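Local coordinates for protein sesquisabinene B synthase 2 (Santalum album, PDB 6A2A) that probably cyclises farnesyl diphosphate to the sesquiterpene sesquisabinene B, as a magnesium- or manganese-dependent plant terpene synthase, at residues R279-M287 with E546-L557. Sequence-based numbering, arbitrary orientation.
Sequences RNGLIQSYM and ESWTKKQGMSVL
Arg279 and Glu546 form a salt bridge at the exposed end of the contact. NH2 of Arg279 donates to OE2 of Glu546 at 3.1 Å. The oxygen lies in the guanidinium plane and accepts the hydrogen bond through its syn lone pair, while the carboxylate plane is turned 66° from the guanidinium. A water ties the group together: it donates to OE2 of Glu546, accepts from ND2 of Asn280 at 3.0 Å, and takes a weak bond from NH2 of Arg279. OD1 of Asn280 is held by the backbone N of Leu38, in the N-terminal segment. Both segments belong to the all-helical alpha fold of class I terpene synthases. Segments 281-287 and 546-557, parts of helix 281-292 and the last helix, 546-558, run at 61° to each other. Asp316 and Asn460, magnesium ligands of this enzyme though no metal is bound to this chain in the model, have side chains about 10 Å from that of Gln284. The rest is van der Waals packing. Met287 runs out to the second helix and bends at its last torsion (chi3 53°), which lays CE against the backbone, 3.5 Å from N of Gly553 and 3.6 Å from O of Thr549. CG2 of Thr549 sits between this methyl and OE1 of Gln284. Leu557 splits its methyls in apolar contacts: CD2 meets CD1 of Ile283, and CD1 meets the Tyr286 ring edge at CE2, 4.0 Å away. The Tyr286 hydroxyl bonds to Glu259 of helix 239-270.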
ATOM      1  N   ARG A 279      -1.497   7.887 -19.793  1.00 31.83           N
ATOM      2  CA  ARG A 279      -2.322   6.713 -20.147  1.00 34.01           C
ATOM      3  C   ARG A 279      -1.456   5.445 -20.216  1.00 29.84           C
ATOM      4  O   ARG A 279      -0.378   5.423 -20.825  1.00 34.01           O
ATOM      5  CB  ARG A 279      -3.012   6.908 -21.499  1.00 39.05           C
ATOM      6  CG  ARG A 279      -4.146   5.925 -21.750  1.00 41.37           C
ATOM      7  CD  ARG A 279      -4.944   6.253 -22.991  1.00 48.49           C
ATOM      8  NE  ARG A 279      -4.135   6.314 -24.202  1.00 56.72           N
ATOM      9  CZ  ARG A 279      -4.082   5.372 -25.151  1.00 60.15           C
ATOM     10  NH1 ARG A 279      -3.442   5.623 -26.283  1.00 64.67           N
ATOM     11  NH2 ARG A 279      -4.647   4.186 -24.967  1.00 59.44           N
ATOM     12  N   ASN A 280      -1.927   4.424 -19.534  1.00 27.75           N
ATOM     13  CA  ASN A 280      -1.253   3.147 -19.438  1.00 26.64           C
ATOM     14  C   ASN A 280       0.129   3.181 -18.781  1.00 25.42           C
ATOM     15  O   ASN A 280       0.857   2.257 -18.877  1.00 23.36           O
ATOM     16  CB  ASN A 280      -1.174   2.473 -20.788  1.00 26.77           C
ATOM     17  CG  ASN A 280      -2.531   2.069 -21.315  1.00 28.73           C
ATOM     18  OD1 ASN A 280      -3.352   1.601 -20.601  1.00 32.20           O
ATOM     19  ND2 ASN A 280      -2.742   2.276 -22.560  1.00 29.23           N
ATOM     20  N   GLY A 281       0.459   4.254 -18.100  1.00 23.71           N
ATOM     21  CA  GLY A 281       1.741   4.365 -17.458  1.00 22.89           C
ATOM     22  C   GLY A 281       2.087   3.241 -16.498  1.00 22.04           C
ATOM     23  O   GLY A 281       3.141   2.710 -16.525  1.00 20.41           O
ATOM     24  N   LEU A 282       1.152   2.904 -15.651  1.00 20.69           N
ATOM     25  CA  LEU A 282       1.386   1.881 -14.664  1.00 21.08           C
ATOM     26  C   LEU A 282       1.517   0.507 -15.290  1.00 18.12           C
ATOM     27  O   LEU A 282       2.430  -0.207 -15.029  1.00 18.14           O
ATOM     28  CB  LEU A 282       0.274   1.881 -13.644  1.00 22.79           C
ATOM     29  CG  LEU A 282       0.368   0.992 -12.417  1.00 26.60           C
ATOM     30  CD1 LEU A 282      -0.076  -0.384 -12.762  1.00 32.76           C
ATOM     31  CD2 LEU A 282       1.699   0.945 -11.726  1.00 24.09           C
ATOM     32  N   ILE A 283       0.561   0.160 -16.121  1.00 21.38           N
ATOM     33  CA  ILE A 283       0.578  -1.147 -16.731  1.00 23.53           C
ATOM     34  C   ILE A 283       1.795  -1.355 -17.628  1.00 20.63           C
ATOM     35  O   ILE A 283       2.412  -2.357 -17.582  1.00 20.31           O
ATOM     36  CB  ILE A 283      -0.754  -1.526 -17.398  1.00 28.30           C
ATOM     37  CG1 ILE A 283      -0.699  -2.934 -17.900  1.00 32.23           C
ATOM     38  CG2 ILE A 283      -1.058  -0.733 -18.615  1.00 33.67           C
ATOM     39  CD1 ILE A 283      -0.744  -3.937 -16.799  1.00 32.04           C
ATOM     40  N   GLN A 284       2.141  -0.365 -18.405  1.00 19.59           N
ATOM     41  CA  GLN A 284       3.282  -0.471 -19.254  1.00 20.56           C
ATOM     42  C   GLN A 284       4.580  -0.585 -18.449  1.00 19.10           C
ATOM     43  O   GLN A 284       5.430  -1.346 -18.794  1.00 18.43           O
ATOM     44  CB  GLN A 284       3.296   0.648 -20.279  1.00 26.23           C
ATOM     45  CG  GLN A 284       2.111   0.434 -21.198  1.00 33.04           C
ATOM     46  CD  GLN A 284       2.062   1.192 -22.494  1.00 38.00           C
ATOM     47  OE1 GLN A 284       1.557   0.675 -23.449  1.00 41.45           O
ATOM     48  NE2 GLN A 284       2.509   2.418 -22.509  1.00 41.07           N
ATOM     49  N   SER A 285       4.672   0.135 -17.345  1.00 16.15           N
ATOM     50  CA  SER A 285       5.861   0.039 -16.524  1.00 17.69           C
ATOM     51  C   SER A 285       5.989  -1.377 -15.973  1.00 17.95           C
ATOM     52  O   SER A 285       7.021  -1.946 -15.966  1.00 15.97           O
ATOM     53  CB  SER A 285       5.839   1.015 -15.358  1.00 18.93           C
ATOM     54  OG  SER A 285       6.908   0.788 -14.508  1.00 19.71           O
ATOM     55  N   TYR A 286       4.888  -1.904 -15.500  1.00 16.86           N
ATOM     56  CA  TYR A 286       4.883  -3.236 -14.947  1.00 16.66           C
ATOM     57  C   TYR A 286       5.241  -4.266 -16.019  1.00 17.05           C
ATOM     58  O   TYR A 286       6.040  -5.115 -15.793  1.00 17.56           O
ATOM     59  CB  TYR A 286       3.580  -3.580 -14.212  1.00 17.54           C
ATOM     60  CG  TYR A 286       3.630  -4.943 -13.557  1.00 18.01           C
ATOM     61  CD1 TYR A 286       4.420  -5.186 -12.474  1.00 18.04           C
ATOM     62  CD2 TYR A 286       2.935  -5.992 -14.075  1.00 23.14           C
ATOM     63  CE1 TYR A 286       4.498  -6.438 -11.906  1.00 19.38           C
ATOM     64  CE2 TYR A 286       3.006  -7.231 -13.524  1.00 21.16           C
ATOM     65  CZ  TYR A 286       3.793  -7.464 -12.438  1.00 20.27           C
ATOM     66  OH  TYR A 286       3.831  -8.721 -11.925  1.00 22.99           O
ATOM     67  N   MET A 287       4.674  -4.132 -17.202  1.00 17.44           N
ATOM     68  CA  MET A 287       4.994  -5.098 -18.262  1.00 18.48           C
ATOM     69  C   MET A 287       6.491  -5.064 -18.592  1.00 18.87           C
ATOM     70  O   MET A 287       7.053  -6.141 -18.877  1.00 19.00           O
ATOM     71  CB  MET A 287       4.137  -4.860 -19.502  1.00 18.68           C
ATOM     72  CG  MET A 287       2.695  -5.204 -19.270  1.00 19.97           C
ATOM     73  SD  MET A 287       1.682  -4.941 -20.744  1.00 23.31           S
ATOM     74  CE  MET A 287       2.577  -5.888 -21.966  1.00 22.74           C
ATOM     75  N   GLU A 546      -0.513  -0.494 -29.705  1.00 53.26           N
ATOM     76  CA  GLU A 546      -1.445  -0.722 -28.622  1.00 48.94           C
ATOM     77  C   GLU A 546      -1.910  -2.180 -28.648  1.00 40.16           C
ATOM     78  O   GLU A 546      -1.884  -2.858 -27.650  1.00 40.31           O
ATOM     79  CB  GLU A 546      -2.666   0.187 -28.769  1.00 58.23           C
ATOM     80  CG  GLU A 546      -3.745  -0.052 -27.724  1.00 64.12           C
ATOM     81  CD  GLU A 546      -3.885   1.067 -26.708  1.00 73.69           C
ATOM     82  OE1 GLU A 546      -2.851   1.472 -26.136  1.00 82.23           O
ATOM     83  OE2 GLU A 546      -5.028   1.533 -26.496  1.00 76.62           O
ATOM     84  N   SER A 547      -2.373  -2.628 -29.795  1.00 36.91           N
ATOM     85  CA  SER A 547      -2.849  -4.003 -29.972  1.00 35.98           C
ATOM     86  C   SER A 547      -1.747  -5.022 -29.670  1.00 29.77           C
ATOM     87  O   SER A 547      -1.995  -6.031 -29.079  1.00 31.76           O
ATOM     88  CB  SER A 547      -3.331  -4.200 -31.387  1.00 40.46           C
ATOM     89  OG  SER A 547      -2.331  -3.782 -32.295  1.00 42.23           O
ATOM     90  N   TRP A 548      -0.554  -4.771 -30.153  1.00 30.24           N
ATOM     91  CA  TRP A 548       0.574  -5.666 -29.871  1.00 31.14           C
ATOM     92  C   TRP A 548       0.829  -5.748 -28.356  1.00 26.54           C
ATOM     93  O   TRP A 548       1.026  -6.826 -27.800  1.00 29.39           O
ATOM     94  CB  TRP A 548       1.814  -5.215 -30.645  1.00 30.71           C
ATOM     95  CG  TRP A 548       3.024  -6.061 -30.387  1.00 33.91           C
ATOM     96  CD1 TRP A 548       3.478  -7.138 -31.085  1.00 38.51           C
ATOM     97  CD2 TRP A 548       3.945  -5.879 -29.302  1.00 32.53           C
ATOM     98  NE1 TRP A 548       4.622  -7.629 -30.507  1.00 39.14           N
ATOM     99  CE2 TRP A 548       4.929  -6.870 -29.413  1.00 34.65           C
ATOM    100  CE3 TRP A 548       4.026  -4.960 -28.253  1.00 30.91           C
ATOM    101  CZ2 TRP A 548       5.998  -6.944 -28.523  1.00 30.19           C
ATOM    102  CZ3 TRP A 548       5.058  -5.061 -27.348  1.00 32.99           C
ATOM    103  CH2 TRP A 548       6.039  -6.042 -27.498  1.00 28.97           C
ATOM    104  N   THR A 549       0.839  -4.605 -27.702  1.00 28.44           N
ATOM    105  CA  THR A 549       1.056  -4.533 -26.241  1.00 31.81           C
ATOM    106  C   THR A 549      -0.021  -5.341 -25.530  1.00 30.30           C
ATOM    107  O   THR A 549       0.229  -6.125 -24.636  1.00 25.73           O
ATOM    108  CB  THR A 549       1.023  -3.077 -25.774  1.00 36.49           C
ATOM    109  OG1 THR A 549       2.115  -2.483 -26.467  1.00 36.33           O
ATOM    110  CG2 THR A 549       1.156  -2.910 -24.275  1.00 37.72           C
ATOM    111  N   LYS A 550      -1.243  -5.140 -25.988  1.00 28.58           N
ATOM    112  CA  LYS A 550      -2.347  -5.771 -25.356  1.00 30.97           C
ATOM    113  C   LYS A 550      -2.244  -7.272 -25.523  1.00 28.94           C
ATOM    114  O   LYS A 550      -2.539  -8.019 -24.586  1.00 28.40           O
ATOM    115  CB  LYS A 550      -3.674  -5.275 -25.945  1.00 35.37           C
ATOM    116  CG  LYS A 550      -4.888  -5.832 -25.227  1.00 40.11           C
ATOM    117  CD  LYS A 550      -6.030  -4.857 -25.125  1.00 46.13           C
ATOM    118  CE  LYS A 550      -7.072  -5.327 -24.131  1.00 48.86           C
ATOM    119  NZ  LYS A 550      -8.056  -6.214 -24.787  1.00 52.11           N
ATOM    120  N   LYS A 551      -1.795  -7.697 -26.702  1.00 25.12           N
ATOM    121  CA  LYS A 551      -1.670  -9.094 -26.953  1.00 28.57           C
ATOM    122  C   LYS A 551      -0.641  -9.698 -25.996  1.00 26.95           C
ATOM    123  O   LYS A 551      -0.814 -10.809 -25.513  1.00 26.96           O
ATOM    124  CB  LYS A 551      -1.287  -9.306 -28.425  1.00 32.62           C
ATOM    125  CG  LYS A 551      -1.032 -10.764 -28.781  1.00 37.76           C
ATOM    126  CD  LYS A 551      -0.405 -11.017 -30.124  1.00 44.89           C
ATOM    127  CE  LYS A 551       0.615 -12.137 -30.067  1.00 50.80           C
ATOM    128  NZ  LYS A 551       2.007 -11.613 -30.111  1.00 54.00           N
ATOM    129  N   GLN A 552       0.482  -8.999 -25.807  1.00 26.13           N
ATOM    130  CA  GLN A 552       1.551  -9.515 -24.960  1.00 24.87           C
ATOM    131  C   GLN A 552       1.101  -9.569 -23.495  1.00 23.33           C
ATOM    132  O   GLN A 552       1.378 -10.539 -22.772  1.00 27.45           O
ATOM    133  CB  GLN A 552       2.785  -8.602 -25.095  1.00 23.77           C
ATOM    134  CG  GLN A 552       3.466  -8.683 -26.429  1.00 26.85           C
ATOM    135  CD  GLN A 552       3.943 -10.057 -26.842  1.00 26.30           C
ATOM    136  OE1 GLN A 552       4.087 -10.284 -28.024  1.00 35.51           O
ATOM    137  NE2 GLN A 552       4.285 -10.942 -25.905  1.00 27.17           N
ATOM    138  N   GLY A 553       0.428  -8.510 -23.011  1.00 23.85           N
ATOM    139  CA  GLY A 553      -0.112  -8.495 -21.650  1.00 22.17           C
ATOM    140  C   GLY A 553      -1.142  -9.586 -21.443  1.00 26.12           C
ATOM    141  O   GLY A 553      -1.163 -10.196 -20.372  1.00 22.68           O
ATOM    142  N   MET A 554      -1.959  -9.876 -22.468  1.00 26.26           N
ATOM    143  CA  MET A 554      -3.025 -10.899 -22.329  1.00 28.75           C
ATOM    144  C   MET A 554      -2.356 -12.262 -22.151  1.00 28.99           C
ATOM    145  O   MET A 554      -2.733 -13.050 -21.298  1.00 30.62           O
ATOM    146  CB  MET A 554      -3.931 -10.963 -23.568  1.00 33.76           C
ATOM    147  CG  MET A 554      -4.928  -9.818 -23.684  1.00 35.41           C
ATOM    148  SD  MET A 554      -6.193  -9.909 -22.377  1.00 41.54           S
ATOM    149  CE  MET A 554      -7.412  -8.750 -23.002  1.00 55.37           C
ATOM    150  N   SER A 555      -1.329 -12.535 -22.929  1.00 27.74           N
ATOM    151  CA  SER A 555      -0.787 -13.901 -22.862  1.00 29.97           C
ATOM    152  C   SER A 555       0.129 -14.077 -21.653  1.00 27.66           C
ATOM    153  O   SER A 555       0.284 -15.208 -21.155  1.00 24.86           O
ATOM    154  CB  SER A 555      -0.104 -14.286 -24.127  1.00 33.61           C
ATOM    155  OG  SER A 555       1.037 -13.512 -24.304  1.00 35.87           O
ATOM    156  N   VAL A 556       0.796 -13.010 -21.208  1.00 25.53           N
ATOM    157  CA  VAL A 556       1.784 -13.181 -20.158  1.00 24.35           C
ATOM    158  C   VAL A 556       1.223 -12.900 -18.774  1.00 22.63           C
ATOM    159  O   VAL A 556       1.565 -13.609 -17.872  1.00 24.71           O
ATOM    160  CB  VAL A 556       3.060 -12.384 -20.493  1.00 26.12           C
ATOM    161  CG1 VAL A 556       4.040 -12.357 -19.341  1.00 25.85           C
ATOM    162  CG2 VAL A 556       3.678 -13.021 -21.729  1.00 26.35           C
ATOM    163  N   LEU A 557       0.265 -11.973 -18.618  1.00 23.33           N
ATOM    164  CA  LEU A 557      -0.176 -11.581 -17.310  1.00 23.76           C
ATOM    165  C   LEU A 557      -1.617 -12.025 -17.015  1.00 25.39           C
ATOM    166  O   LEU A 557      -1.936 -12.369 -15.842  1.00 26.51           O
ATOM    167  CB  LEU A 557      -0.058 -10.064 -17.221  1.00 26.22           C
ATOM    168  CG  LEU A 557      -0.550  -9.438 -15.928  1.00 28.42           C
ATOM    169  CD1 LEU A 557       0.261  -9.904 -14.729  1.00 31.86           C
ATOM    170  CD2 LEU A 557      -0.502  -7.919 -16.024  1.00 32.17           C
TER
HETATM  171  O   HOH W   1      -5.484   2.055 -23.682  1.00 36.04           O